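PDB 2JGP: tyrocidine synthetase 3 from Brevibacillus brevis, which helps assemble the antibiotic tyrocidine nonribosomally, its peptidyl carrier and condensation domains here forming a unit of the peptide bond-forming machinery. Local coordinates for residues L375-N379 with N397-Y402; I351-P355 with L427-T433; T325-M331 with L391-K395. One frame throughout, in Å; residues are numbered along the deposited sequence.

Contact 1. Residues L375-N379 with N397-Y402. With NA (sodium ion), chain F.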
ATOM      1  N   LEU A 375       6.862   3.046   1.194  1.00 60.86           N
ATOM      2  CA  LEU A 375       8.070   3.582   0.608  1.00 60.09           C
ATOM      3  C   LEU A 375       8.298   4.971   1.182  1.00 59.30           C
ATOM      4  O   LEU A 375       7.374   5.774   1.234  1.00 59.28           O
ATOM      5  CB  LEU A 375       7.932   3.676  -0.908  1.00 59.98           C
ATOM      6  CG  LEU A 375       7.445   2.415  -1.622  1.00 60.69           C
ATOM      7  CD1 LEU A 375       7.312   2.701  -3.117  1.00 61.36           C
ATOM      8  CD2 LEU A 375       8.369   1.232  -1.353  1.00 60.98           C
ATOM      9  N   ALA A 376       9.529   5.247   1.603  1.00 58.17           N
ATOM     10  CA  ALA A 376       9.915   6.587   2.026  1.00 57.22           C
ATOM     11  C   ALA A 376      10.254   7.386   0.778  1.00 56.55           C
ATOM     12  O   ALA A 376      11.334   7.226   0.210  1.00 55.79           O
ATOM     13  CB  ALA A 376      11.109   6.526   2.960  1.00 57.15           C
ATOM     14  N   MET A 377       9.330   8.238   0.347  1.00 56.02           N
ATOM     15  CA  MET A 377       9.504   8.995  -0.883  1.00 56.17           C
ATOM     16  C   MET A 377      10.145  10.351  -0.583  1.00 55.69           C
ATOM     17  O   MET A 377       9.533  11.204   0.067  1.00 54.98           O
ATOM     18  CB  MET A 377       8.148   9.185  -1.567  1.00 56.70           C
ATOM     19  CG  MET A 377       8.239   9.393  -3.042  1.00 58.38           C
ATOM     20  SD  MET A 377       8.654   7.871  -3.924  1.00 60.48           S
ATOM     21  CE  MET A 377       7.092   7.019  -4.013  1.00 60.49           C
ATOM     22  N   ARG A 378      11.376  10.537  -1.056  1.00 55.13           N
ATOM     23  CA  ARG A 378      12.127  11.771  -0.822  1.00 55.35           C
ATOM     24  C   ARG A 378      12.132  12.644  -2.069  1.00 55.26           C
ATOM     25  O   ARG A 378      12.459  12.181  -3.157  1.00 55.62           O
ATOM     26  CB  ARG A 378      13.567  11.458  -0.410  1.00 55.22           C
ATOM     27  CG  ARG A 378      14.417  12.689  -0.106  1.00 54.91           C
ATOM     28  CD  ARG A 378      15.809  12.271   0.309  1.00 55.52           C
ATOM     29  NE  ARG A 378      16.643  13.404   0.713  1.00 55.88           N
ATOM     30  CZ  ARG A 378      17.773  13.293   1.408  1.00 57.09           C
ATOM     31  NH1 ARG A 378      18.229  12.100   1.785  1.00 57.27           N
ATOM     32  NH2 ARG A 378      18.459  14.381   1.731  1.00 57.34           N
ATOM     33  N   ASN A 379      11.785  13.913  -1.893  1.00 55.26           N
ATOM     34  CA  ASN A 379      11.795  14.882  -2.982  1.00 55.28           C
ATOM     35  C   ASN A 379      12.307  16.224  -2.493  1.00 55.38           C
ATOM     36  O   ASN A 379      12.340  16.483  -1.290  1.00 55.41           O
ATOM     37  CB  ASN A 379      10.394  15.024  -3.572  1.00 55.35           C
ATOM     38  CG  ASN A 379      10.030  13.870  -4.476  1.00 55.45           C
ATOM     39  OD1 ASN A 379       9.239  12.993  -4.108  1.00 55.62           O
ATOM     40  ND2 ASN A 379      10.633  13.842  -5.660  1.00 55.15           N
ATOM     41  N   ASN A 397      11.534   9.623  -9.225  1.00 55.02           N
ATOM     42  CA  ASN A 397      11.792   9.034  -7.918  1.00 54.75           C
ATOM     43  C   ASN A 397      10.758   7.978  -7.556  1.00 54.71           C
ATOM     44  O   ASN A 397      11.077   7.005  -6.871  1.00 54.49           O
ATOM     45  CB  ASN A 397      11.853  10.127  -6.849  1.00 54.98           C
ATOM     46  CG  ASN A 397      13.086  10.992  -6.980  1.00 54.65           C
ATOM     47  OD1 ASN A 397      14.144  10.524  -7.420  1.00 56.23           O
ATOM     48  ND2 ASN A 397      12.960  12.265  -6.620  1.00 55.13           N
ATOM     49  N   ALA A 398       9.524   8.171  -8.021  1.00 54.56           N
ATOM     50  CA  ALA A 398       8.454   7.201  -7.793  1.00 54.76           C
ATOM     51  C   ALA A 398       8.729   5.913  -8.561  1.00 54.58           C
ATOM     52  O   ALA A 398       8.671   4.819  -7.995  1.00 54.99           O
ATOM     53  CB  ALA A 398       7.110   7.784  -8.190  1.00 54.68           C
ATOM     54  N   LEU A 399       9.047   6.049  -9.841  1.00 54.64           N
ATOM     55  CA  LEU A 399       9.379   4.899 -10.669  1.00 54.70           C
ATOM     56  C   LEU A 399      10.593   4.155 -10.113  1.00 54.52           C
ATOM     57  O   LEU A 399      10.589   2.931 -10.058  1.00 54.15           O
ATOM     58  CB  LEU A 399       9.639   5.329 -12.115  1.00 54.96           C
ATOM     59  CG  LEU A 399       8.407   5.818 -12.888  1.00 55.61           C
ATOM     60  CD1 LEU A 399       8.814   6.359 -14.252  1.00 56.20           C
ATOM     61  CD2 LEU A 399       7.399   4.688 -13.034  1.00 56.70           C
ATOM     62  N   ASP A 400      11.615   4.898  -9.693  1.00 54.54           N
ATOM     63  CA  ASP A 400      12.808   4.304  -9.083  1.00 54.76           C
ATOM     64  C   ASP A 400      12.430   3.560  -7.808  1.00 54.36           C
ATOM     65  O   ASP A 400      12.914   2.456  -7.564  1.00 54.40           O
ATOM     66  CB  ASP A 400      13.861   5.373  -8.766  1.00 55.38           C
ATOM     67  CG  ASP A 400      14.517   5.958 -10.011  1.00 56.44           C
ATOM     68  OD1 ASP A 400      14.363   5.388 -11.113  1.00 58.78           O
ATOM     69  OD2 ASP A 400      15.195   7.002  -9.886  1.00 58.47           O
ATOM     70  N   ALA A 401      11.557   4.163  -7.004  1.00 54.21           N
ATOM     71  CA  ALA A 401      11.080   3.545  -5.767  1.00 54.30           C
ATOM     72  C   ALA A 401      10.332   2.246  -6.053  1.00 54.50           C
ATOM     73  O   ALA A 401      10.601   1.219  -5.428  1.00 54.09           O
ATOM     74  CB  ALA A 401      10.185   4.521  -5.002  1.00 54.12           C
ATOM     75  N   TYR A 402       9.406   2.291  -7.008  1.00 54.85           N
ATOM     76  CA  TYR A 402       8.649   1.097  -7.392  1.00 55.55           C
ATOM     77  C   TYR A 402       9.572   0.005  -7.946  1.00 54.64           C
ATOM     78  O   TYR A 402       9.365  -1.178  -7.672  1.00 54.52           O
ATOM     79  CB  TYR A 402       7.565   1.424  -8.424  1.00 57.18           C
ATOM     80  CG  TYR A 402       6.545   2.461  -7.986  1.00 58.92           C
ATOM     81  CD1 TYR A 402       5.937   3.293  -8.922  1.00 61.55           C
ATOM     82  CD2 TYR A 402       6.204   2.631  -6.645  1.00 60.94           C
ATOM     83  CE1 TYR A 402       5.008   4.258  -8.538  1.00 62.29           C
ATOM     84  CE2 TYR A 402       5.271   3.595  -6.256  1.00 61.85           C
ATOM     85  CZ  TYR A 402       4.683   4.399  -7.208  1.00 61.74           C
ATOM     86  OH  TYR A 402       3.770   5.360  -6.836  1.00 63.46           O
TER
HETATM   87 NA    NA F1527      13.196   5.524 -13.545  1.00 69.22          NA
HETATM   88  O   HOH W   1      12.612   5.570 -15.811  1.00 45.46           O
HETATM   89  O   HOH W   2      12.880   3.661 -12.622  1.00 50.10           O

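Contact 2. Residues I351-P355 with L427-T433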
ATOM      1  N   ILE A 351      10.529  14.150   3.001  1.00 53.79           N
ATOM      2  CA  ILE A 351      10.231  12.719   2.861  1.00 53.67           C
ATOM      3  C   ILE A 351       8.766  12.481   3.227  1.00 53.93           C
ATOM      4  O   ILE A 351       8.304  12.925   4.279  1.00 53.93           O
ATOM      5  CB  ILE A 351      11.147  11.857   3.751  1.00 53.76           C
ATOM      6  CG1 ILE A 351      12.621  12.225   3.516  1.00 53.43           C
ATOM      7  CG2 ILE A 351      10.917  10.369   3.481  1.00 53.42           C
ATOM      8  CD1 ILE A 351      13.568  11.640   4.525  1.00 54.58           C
ATOM      9  N   VAL A 352       8.040  11.804   2.337  1.00 54.01           N
ATOM     10  CA  VAL A 352       6.632  11.471   2.543  1.00 54.53           C
ATOM     11  C   VAL A 352       6.460   9.966   2.417  1.00 54.96           C
ATOM     12  O   VAL A 352       6.881   9.385   1.430  1.00 55.33           O
ATOM     13  CB  VAL A 352       5.737  12.154   1.489  1.00 54.41           C
ATOM     14  CG1 VAL A 352       4.291  11.655   1.603  1.00 54.81           C
ATOM     15  CG2 VAL A 352       5.817  13.689   1.628  1.00 54.73           C
ATOM     16  N   GLY A 353       5.844   9.341   3.413  1.00 55.52           N
ATOM     17  CA  GLY A 353       5.544   7.911   3.346  1.00 55.94           C
ATOM     18  C   GLY A 353       4.428   7.645   2.360  1.00 56.21           C
ATOM     19  O   GLY A 353       3.395   8.296   2.410  1.00 55.89           O
ATOM     20  N   THR A 354       4.640   6.704   1.442  1.00 57.00           N
ATOM     21  CA  THR A 354       3.598   6.313   0.494  1.00 57.72           C
ATOM     22  C   THR A 354       3.335   4.803   0.559  1.00 58.25           C
ATOM     23  O   THR A 354       4.145   4.001   0.081  1.00 58.39           O
ATOM     24  CB  THR A 354       3.946   6.712  -0.944  1.00 57.81           C
ATOM     25  OG1 THR A 354       5.200   6.136  -1.329  1.00 59.07           O
ATOM     26  CG2 THR A 354       4.026   8.235  -1.076  1.00 58.03           C
ATOM     27  N   PRO A 355       2.213   4.407   1.170  1.00 58.81           N
ATOM     28  CA  PRO A 355       1.861   2.989   1.159  1.00 59.07           C
ATOM     29  C   PRO A 355       1.595   2.456  -0.248  1.00 58.87           C
ATOM     30  O   PRO A 355       1.044   3.167  -1.090  1.00 59.18           O
ATOM     31  CB  PRO A 355       0.594   2.933   2.025  1.00 59.32           C
ATOM     32  CG  PRO A 355       0.645   4.184   2.863  1.00 59.51           C
ATOM     33  CD  PRO A 355       1.252   5.202   1.959  1.00 59.29           C
ATOM     34  N   LEU A 427      12.082   8.127   9.459  1.00 61.18           N
ATOM     35  CA  LEU A 427      12.164   8.567   8.063  1.00 60.55           C
ATOM     36  C   LEU A 427      11.110   9.590   7.620  1.00 59.79           C
ATOM     37  O   LEU A 427      11.447  10.524   6.893  1.00 59.51           O
ATOM     38  CB  LEU A 427      12.206   7.377   7.088  1.00 60.88           C
ATOM     39  CG  LEU A 427      13.563   6.675   6.974  1.00 61.62           C
ATOM     40  CD1 LEU A 427      13.475   5.488   6.035  1.00 62.52           C
ATOM     41  CD2 LEU A 427      14.650   7.642   6.510  1.00 62.87           C
ATOM     42  N   PHE A 428       9.852   9.413   8.026  1.00 59.03           N
ATOM     43  CA  PHE A 428       8.788  10.359   7.656  1.00 58.26           C
ATOM     44  C   PHE A 428       7.737  10.520   8.757  1.00 57.92           C
ATOM     45  O   PHE A 428       7.453   9.585   9.508  1.00 57.44           O
ATOM     46  CB  PHE A 428       8.118   9.946   6.335  1.00 58.06           C
ATOM     47  CG  PHE A 428       7.657   8.520   6.306  1.00 57.75           C
ATOM     48  CD1 PHE A 428       6.412   8.162   6.815  1.00 57.08           C
ATOM     49  CD2 PHE A 428       8.468   7.530   5.776  1.00 57.04           C
ATOM     50  CE1 PHE A 428       5.989   6.840   6.797  1.00 56.48           C
ATOM     51  CE2 PHE A 428       8.048   6.207   5.752  1.00 57.28           C
ATOM     52  CZ  PHE A 428       6.807   5.862   6.260  1.00 56.55           C
ATOM     53  N   ASP A 429       7.173  11.722   8.837  1.00 57.72           N
ATOM     54  CA  ASP A 429       6.136  12.050   9.820  1.00 57.42           C
ATOM     55  C   ASP A 429       4.792  12.363   9.180  1.00 57.37           C
ATOM     56  O   ASP A 429       3.851  12.761   9.859  1.00 56.75           O
ATOM     57  CB  ASP A 429       6.607  13.217  10.676  1.00 57.66           C
ATOM     58  CG  ASP A 429       7.686  12.805  11.636  1.00 57.69           C
ATOM     59  OD1 ASP A 429       7.432  11.866  12.421  1.00 58.51           O
ATOM     60  OD2 ASP A 429       8.785  13.388  11.591  1.00 57.32           O
ATOM     61  N   THR A 430       4.708  12.172   7.869  1.00 57.53           N
ATOM     62  CA  THR A 430       3.450  12.280   7.165  1.00 57.84           C
ATOM     63  C   THR A 430       3.344  11.177   6.119  1.00 58.01           C
ATOM     64  O   THR A 430       4.356  10.679   5.633  1.00 57.69           O
ATOM     65  CB  THR A 430       3.289  13.662   6.499  1.00 58.07           C
ATOM     66  OG1 THR A 430       2.005  13.739   5.880  1.00 59.86           O
ATOM     67  CG2 THR A 430       4.368  13.896   5.449  1.00 57.92           C
ATOM     68  N   VAL A 431       2.107  10.807   5.802  1.00 58.16           N
ATOM     69  CA  VAL A 431       1.808   9.781   4.816  1.00 58.76           C
ATOM     70  C   VAL A 431       0.842  10.349   3.780  1.00 59.16           C
ATOM     71  O   VAL A 431      -0.032  11.151   4.116  1.00 58.69           O
ATOM     72  CB  VAL A 431       1.188   8.524   5.488  1.00 58.70           C
ATOM     73  CG1 VAL A 431       0.543   7.606   4.460  1.00 59.11           C
ATOM     74  CG2 VAL A 431       2.250   7.781   6.291  1.00 58.94           C
ATOM     75  N   PHE A 432       1.020   9.935   2.526  1.00 60.09           N
ATOM     76  CA  PHE A 432       0.134  10.316   1.429  1.00 61.01           C
ATOM     77  C   PHE A 432      -0.475   9.059   0.826  1.00 61.86           C
ATOM     78  O   PHE A 432       0.250   8.103   0.555  1.00 61.11           O
ATOM     79  CB  PHE A 432       0.923  11.079   0.361  1.00 61.23           C
ATOM     80  CG  PHE A 432       0.148  11.333  -0.897  1.00 61.93           C
ATOM     81  CD1 PHE A 432      -0.683  12.435  -0.997  1.00 62.44           C
ATOM     82  CD2 PHE A 432       0.242  10.464  -1.975  1.00 62.67           C
ATOM     83  CE1 PHE A 432      -1.410  12.672  -2.152  1.00 62.40           C
ATOM     84  CE2 PHE A 432      -0.483  10.696  -3.139  1.00 62.69           C
ATOM     85  CZ  PHE A 432      -1.310  11.797  -3.225  1.00 62.37           C
ATOM     86  N   THR A 433      -1.796   9.052   0.637  1.00 63.21           N
ATOM     87  CA  THR A 433      -2.475   7.953  -0.076  1.00 64.88           C
ATOM     88  C   THR A 433      -3.475   8.476  -1.101  1.00 66.40           C
ATOM     89  O   THR A 433      -4.001   9.573  -0.957  1.00 65.83           O
ATOM     90  CB  THR A 433      -3.222   6.986   0.877  1.00 64.86           C
ATOM     91  OG1 THR A 433      -4.386   7.626   1.421  1.00 65.00           O
ATOM     92  CG2 THR A 433      -2.316   6.519   2.010  1.00 65.46           C
TER
HETATM   93  O   HOH W   3       8.159  13.686   6.977  1.00 40.36           O
HETATM   94  O   HOH W   4       0.453   5.959  -1.268  1.00 46.10           O

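Contact 3. Residues T325-M331 with L391-K395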
ATOM      1  N   THR A 325       1.618  15.739 -18.874  1.00 59.26           N
ATOM      2  CA  THR A 325       2.996  15.665 -18.378  1.00 59.28           C
ATOM      3  C   THR A 325       3.560  14.246 -18.340  1.00 59.86           C
ATOM      4  O   THR A 325       4.672  14.035 -17.845  1.00 60.35           O
ATOM      5  CB  THR A 325       3.089  16.238 -16.955  1.00 59.03           C
ATOM      6  OG1 THR A 325       2.144  15.568 -16.113  1.00 57.49           O
ATOM      7  CG2 THR A 325       2.814  17.739 -16.962  1.00 58.43           C
ATOM      8  N   GLY A 326       2.797  13.277 -18.840  1.00 60.16           N
ATOM      9  CA  GLY A 326       3.218  11.875 -18.817  1.00 60.36           C
ATOM     10  C   GLY A 326       3.316  11.270 -17.430  1.00 60.10           C
ATOM     11  O   GLY A 326       4.141  10.388 -17.191  1.00 60.42           O
ATOM     12  N   THR A 327       2.470  11.739 -16.516  1.00 60.17           N
ATOM     13  CA  THR A 327       2.465  11.255 -15.143  1.00 60.08           C
ATOM     14  C   THR A 327       1.100  10.673 -14.806  1.00 60.46           C
ATOM     15  O   THR A 327       0.180  10.693 -15.629  1.00 60.79           O
ATOM     16  CB  THR A 327       2.806  12.384 -14.139  1.00 59.92           C
ATOM     17  OG1 THR A 327       1.846  13.443 -14.243  1.00 59.09           O
ATOM     18  CG2 THR A 327       4.198  12.932 -14.398  1.00 59.35           C
ATOM     19  N   THR A 328       0.989  10.128 -13.600  1.00 60.67           N
ATOM     20  CA  THR A 328      -0.273   9.647 -13.078  1.00 60.54           C
ATOM     21  C   THR A 328      -0.866  10.739 -12.200  1.00 60.51           C
ATOM     22  O   THR A 328      -0.145  11.614 -11.719  1.00 60.51           O
ATOM     23  CB  THR A 328      -0.079   8.357 -12.248  1.00 60.75           C
ATOM     24  OG1 THR A 328       0.781   8.619 -11.132  1.00 60.17           O
ATOM     25  CG2 THR A 328       0.534   7.238 -13.114  1.00 60.79           C
ATOM     26  N   LEU A 329      -2.177  10.698 -11.994  1.00 60.20           N
ATOM     27  CA  LEU A 329      -2.823  11.618 -11.064  1.00 60.20           C
ATOM     28  C   LEU A 329      -2.187  11.485  -9.685  1.00 59.77           C
ATOM     29  O   LEU A 329      -1.932  12.478  -9.013  1.00 59.11           O
ATOM     30  CB  LEU A 329      -4.328  11.355 -10.991  1.00 60.32           C
ATOM     31  CG  LEU A 329      -5.113  12.220 -10.002  1.00 60.93           C
ATOM     32  CD1 LEU A 329      -4.870  13.713 -10.241  1.00 60.89           C
ATOM     33  CD2 LEU A 329      -6.589  11.888 -10.085  1.00 61.77           C
ATOM     34  N   TYR A 330      -1.900  10.249  -9.285  1.00 59.65           N
ATOM     35  CA  TYR A 330      -1.167   9.987  -8.052  1.00 59.32           C
ATOM     36  C   TYR A 330       0.088  10.855  -7.937  1.00 58.73           C
ATOM     37  O   TYR A 330       0.315  11.496  -6.910  1.00 58.26           O
ATOM     38  CB  TYR A 330      -0.768   8.506  -7.989  1.00 60.20           C
ATOM     39  CG  TYR A 330      -0.035   8.116  -6.735  1.00 61.39           C
ATOM     40  CD1 TYR A 330      -0.710   7.525  -5.674  1.00 63.52           C
ATOM     41  CD2 TYR A 330       1.335   8.331  -6.609  1.00 62.63           C
ATOM     42  CE1 TYR A 330      -0.046   7.163  -4.519  1.00 64.49           C
ATOM     43  CE2 TYR A 330       2.008   7.976  -5.461  1.00 64.20           C
ATOM     44  CZ  TYR A 330       1.310   7.394  -4.418  1.00 64.59           C
ATOM     45  OH  TYR A 330       1.967   7.030  -3.278  1.00 65.63           O
ATOM     46  N   MET A 331       0.900  10.866  -8.991  1.00 57.69           N
ATOM     47  CA  MET A 331       2.155  11.627  -8.987  1.00 57.41           C
ATOM     48  C   MET A 331       1.937  13.138  -8.895  1.00 56.65           C
ATOM     49  O   MET A 331       2.672  13.832  -8.198  1.00 56.61           O
ATOM     50  CB  MET A 331       2.982  11.316 -10.232  1.00 57.23           C
ATOM     51  CG  MET A 331       3.598   9.920 -10.266  1.00 58.15           C
ATOM     52  SD  MET A 331       4.259   9.593 -11.913  1.00 59.18           S
ATOM     53  CE  MET A 331       4.677   7.848 -11.781  1.00 57.88           C
ATOM     54  N   LEU A 391       7.703  18.043 -10.723  1.00 55.21           N
ATOM     55  CA  LEU A 391       6.806  16.914 -10.959  1.00 55.09           C
ATOM     56  C   LEU A 391       7.517  15.765 -11.678  1.00 54.93           C
ATOM     57  O   LEU A 391       7.270  14.598 -11.390  1.00 54.69           O
ATOM     58  CB  LEU A 391       5.574  17.354 -11.759  1.00 55.19           C
ATOM     59  CG  LEU A 391       4.641  16.225 -12.224  1.00 55.70           C
ATOM     60  CD1 LEU A 391       4.103  15.437 -11.036  1.00 57.11           C
ATOM     61  CD2 LEU A 391       3.505  16.771 -13.078  1.00 56.67           C
ATOM     62  N   GLN A 392       8.388  16.094 -12.625  1.00 54.93           N
ATOM     63  CA  GLN A 392       9.170  15.071 -13.295  1.00 55.04           C
ATOM     64  C   GLN A 392      10.151  14.396 -12.344  1.00 54.72           C
ATOM     65  O   GLN A 392      10.419  13.207 -12.483  1.00 54.69           O
ATOM     66  CB  GLN A 392       9.902  15.657 -14.500  1.00 55.22           C
ATOM     67  CG  GLN A 392       8.958  16.080 -15.614  1.00 56.14           C
ATOM     68  CD  GLN A 392       8.139  14.919 -16.166  1.00 57.50           C
ATOM     69  OE1 GLN A 392       8.676  13.846 -16.449  1.00 57.90           O
ATOM     70  NE2 GLN A 392       6.828  15.128 -16.306  1.00 57.37           N
ATOM     71  N   GLU A 393      10.678  15.143 -11.374  1.00 54.70           N
ATOM     72  CA  GLU A 393      11.524  14.542 -10.341  1.00 54.74           C
ATOM     73  C   GLU A 393      10.715  13.559  -9.500  1.00 54.62           C
ATOM     74  O   GLU A 393      11.173  12.448  -9.220  1.00 54.57           O
ATOM     75  CB  GLU A 393      12.158  15.613  -9.455  1.00 54.67           C
ATOM     76  CG  GLU A 393      13.103  16.551 -10.188  1.00 55.15           C
ATOM     77  CD  GLU A 393      13.716  17.588  -9.274  1.00 55.83           C
ATOM     78  OE1 GLU A 393      13.299  17.678  -8.096  1.00 56.05           O
ATOM     79  OE2 GLU A 393      14.606  18.320  -9.739  1.00 56.06           O
ATOM     80  N   VAL A 394       9.506  13.970  -9.117  1.00 54.71           N
ATOM     81  CA  VAL A 394       8.576  13.121  -8.357  1.00 54.70           C
ATOM     82  C   VAL A 394       8.249  11.839  -9.114  1.00 55.12           C
ATOM     83  O   VAL A 394       8.239  10.753  -8.531  1.00 55.13           O
ATOM     84  CB  VAL A 394       7.257  13.871  -8.013  1.00 54.69           C
ATOM     85  CG1 VAL A 394       6.230  12.925  -7.384  1.00 54.74           C
ATOM     86  CG2 VAL A 394       7.539  15.044  -7.075  1.00 54.75           C
ATOM     87  N   LYS A 395       8.010  11.961 -10.416  1.00 55.22           N
ATOM     88  CA  LYS A 395       7.748  10.796 -11.256  1.00 55.13           C
ATOM     89  C   LYS A 395       8.945   9.859 -11.286  1.00 55.29           C
ATOM     90  O   LYS A 395       8.798   8.648 -11.100  1.00 55.45           O
ATOM     91  CB  LYS A 395       7.418  11.224 -12.686  1.00 55.20           C
ATOM     92  CG  LYS A 395       7.411  10.079 -13.686  1.00 55.06           C
ATOM     93  CD  LYS A 395       7.236  10.581 -15.103  1.00 54.79           C
ATOM     94  CE  LYS A 395       7.157   9.426 -16.083  1.00 54.98           C
ATOM     95  NZ  LYS A 395       6.836   9.902 -17.453  1.00 55.14           N
TER
HETATM   96  O   HOH W   5       7.320  12.323 -18.197  1.00 44.05           O

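Contact 1. Residues L375-N379 with N397-Y402
Leu-375 and Met-377 project from strand 373-379 onto helix 387-403, forming part of a helix-on-sheet layer in the condensation domain. The Met-377 chain folds into a hook, with chi2 at 73° and chi3 at 80°, and this bend carries its end toward the helix. SD lies 3.8 Å from Ala-401 CB, while CE comes 4.0 Å from Ala-398 CA, so the thioether rests on two alanines one helical turn apart. Small side chains at these positions bring the sulfur into contact with the helix backbone, SD lying 3.9 Å from Ala-398 CA. The short axes of strand and helix pass 9.0 Å apart and run roughly antiparallel (154°), with the helix lying against one face of the strand. Alongside, strand 350-356 pairs with strand 373-379 through the backbones of Leu-375 and Met-377. Further along the helix, Leu-375 CD1 meets the edge of the Tyr-402 ring, 3.7 Å from CD2 and near the ring plane, and the two side chains cross roughly at right angles. The same methyl lies 3.9 Å from Ala-401 CB. At the other end, Asn-397 packs beside Asn-379, where the strand finishes. Asp-400 sits on a side of the helix turned from the strand, where its OD1 binds a sodium ion at 2.7 Å together with Gln-396 and two waters.

Contact 2. Residues I351-P355 with L427-T433
Phe-428 lies flat against Gly-353, and its side chain can be followed atom by atom along strand 350-356. Its CB begins beside the Ile-351 carbonyl, 3.6 Å from Ile-351 O. CG then passes over the next peptide, 3.5 Å from Gly-353 N. With chi1 at 52°, CG stands between the backbone N and carbonyl carbon of Phe-428, and the ring is thereby laid over the glycine. CD1, CE1, CZ, CE2 and CD2 all lie at similar distances from Gly-353 CA, which sits above the ring centre. The CA lies 3.5 Å from the ring centroid and only 6° off its normal, which defines a CH-pi contact over the face. Such a close seat depends on Gly-353 having no side chain.

Beyond the ring, the backbones join. Gly-353 N donates to Thr-430 O at 3.0 Å, and Gly-353 O accepts from Phe-432 N at 2.9 Å. Val-431 CA also approaches Gly-353 O, at 3.2 Å, as a CA-H...O contact. Water extends the join at both ends: one molecule links Ile-351 O with Asp-429 N, another Pro-355 O with Phe-432 O. Around the bridge, Val-352 CG1 packs 3.6 Å from Phe-432 CB, and Pro-355 CD lies 3.5 Å from Val-431 CG1. One glycine bonded to the residues before and after Val-431 is the pattern of a parallel beta bridge. Here it is a single bridge between strands inclined at 45°, attaching the antiparallel pair 350-356 and 373-379 to strand 430-435, and through it to the sheet of strands 465-471 and 476-483 within the condensation domain's acyltransferase-type fold.

Contact 3. Residues T325-M331 with L391-K395
Leu-391 opens the contact by placing its two methyl groups on different parts of segment 325-331. CD2 reaches Thr-325 OG1 at 3.5 Å and meets the end of Thr-327 tip to tip; CD1 packs 3.6 Å from Met-331 O. The two threonine hydroxyls beside CD2 are already engaged: Thr-327 OG1 donates to Thr-325 OG1, which is also hydrogen-bonded to Leu-321 O.

Gln-392 bends at chi2 and brings its amide back toward the loop. NE2 donates to Thr-325 O at 2.9 Å, with an N-H...O angle of 143°, and Thr-325 O lies close to the plane of the Gln-392 amide. OE1 accepts from a water that also bonds to Thr-325 O. Val-394 adds apolar cover, its CG1 lying 3.8 Å from Met-331 O.

Lys-395 has its CG anti to the backbone N (chi1 168°) and stays extended from there, so its methylenes run past the loop before the ammonium group arrives. CB lies 3.6 Å from Met-331 SD, and CD is 3.9 Å from Thr-327 CG2. NZ then donates to Gly-326 O at 2.8 Å, from a position tilted 31° out of the carbonyl plane. The shared water accepts from NZ, and Tyr-4 OH is a further partner.

Gly-326 closes helix 312-325 through a Schellman motif, whereas Thr-328 OG1 caps helix 329-345 by accepting from Met-331 N. The polar groups of Gln-392 and Lys-395 therefore bind carbonyls at the turn between these helices. A lysine ammonium placed near the carboxyl-terminal end of helix 312-325 would probably interact favourably with the helix dipole, while its aliphatic shaft adds to the packing begun by Leu-391.

Overall arrangement
Contacts 1 and 2 are buried and share the antiparallel strand pair: Met-377 O lies 2.8 Å from Val-352 N, a probable hydrogen bond between them. Contact 3 is partly buried, farther from the chain's centre, and uses helix 387-403 in common with contact 1. Their chemistry follows these places. Strand meets helix through apolar side chains in contact 1, strand meets strand through backbone bonds and a ring face in contact 2, and side-chain amide and ammonium groups grip an interhelical turn in contact 3. Tyr-330, from segment 325-331 though not touching 391-395, packs against Tyr-402 of contact 1 and meets Phe-432 of contact 2 edge-to-face.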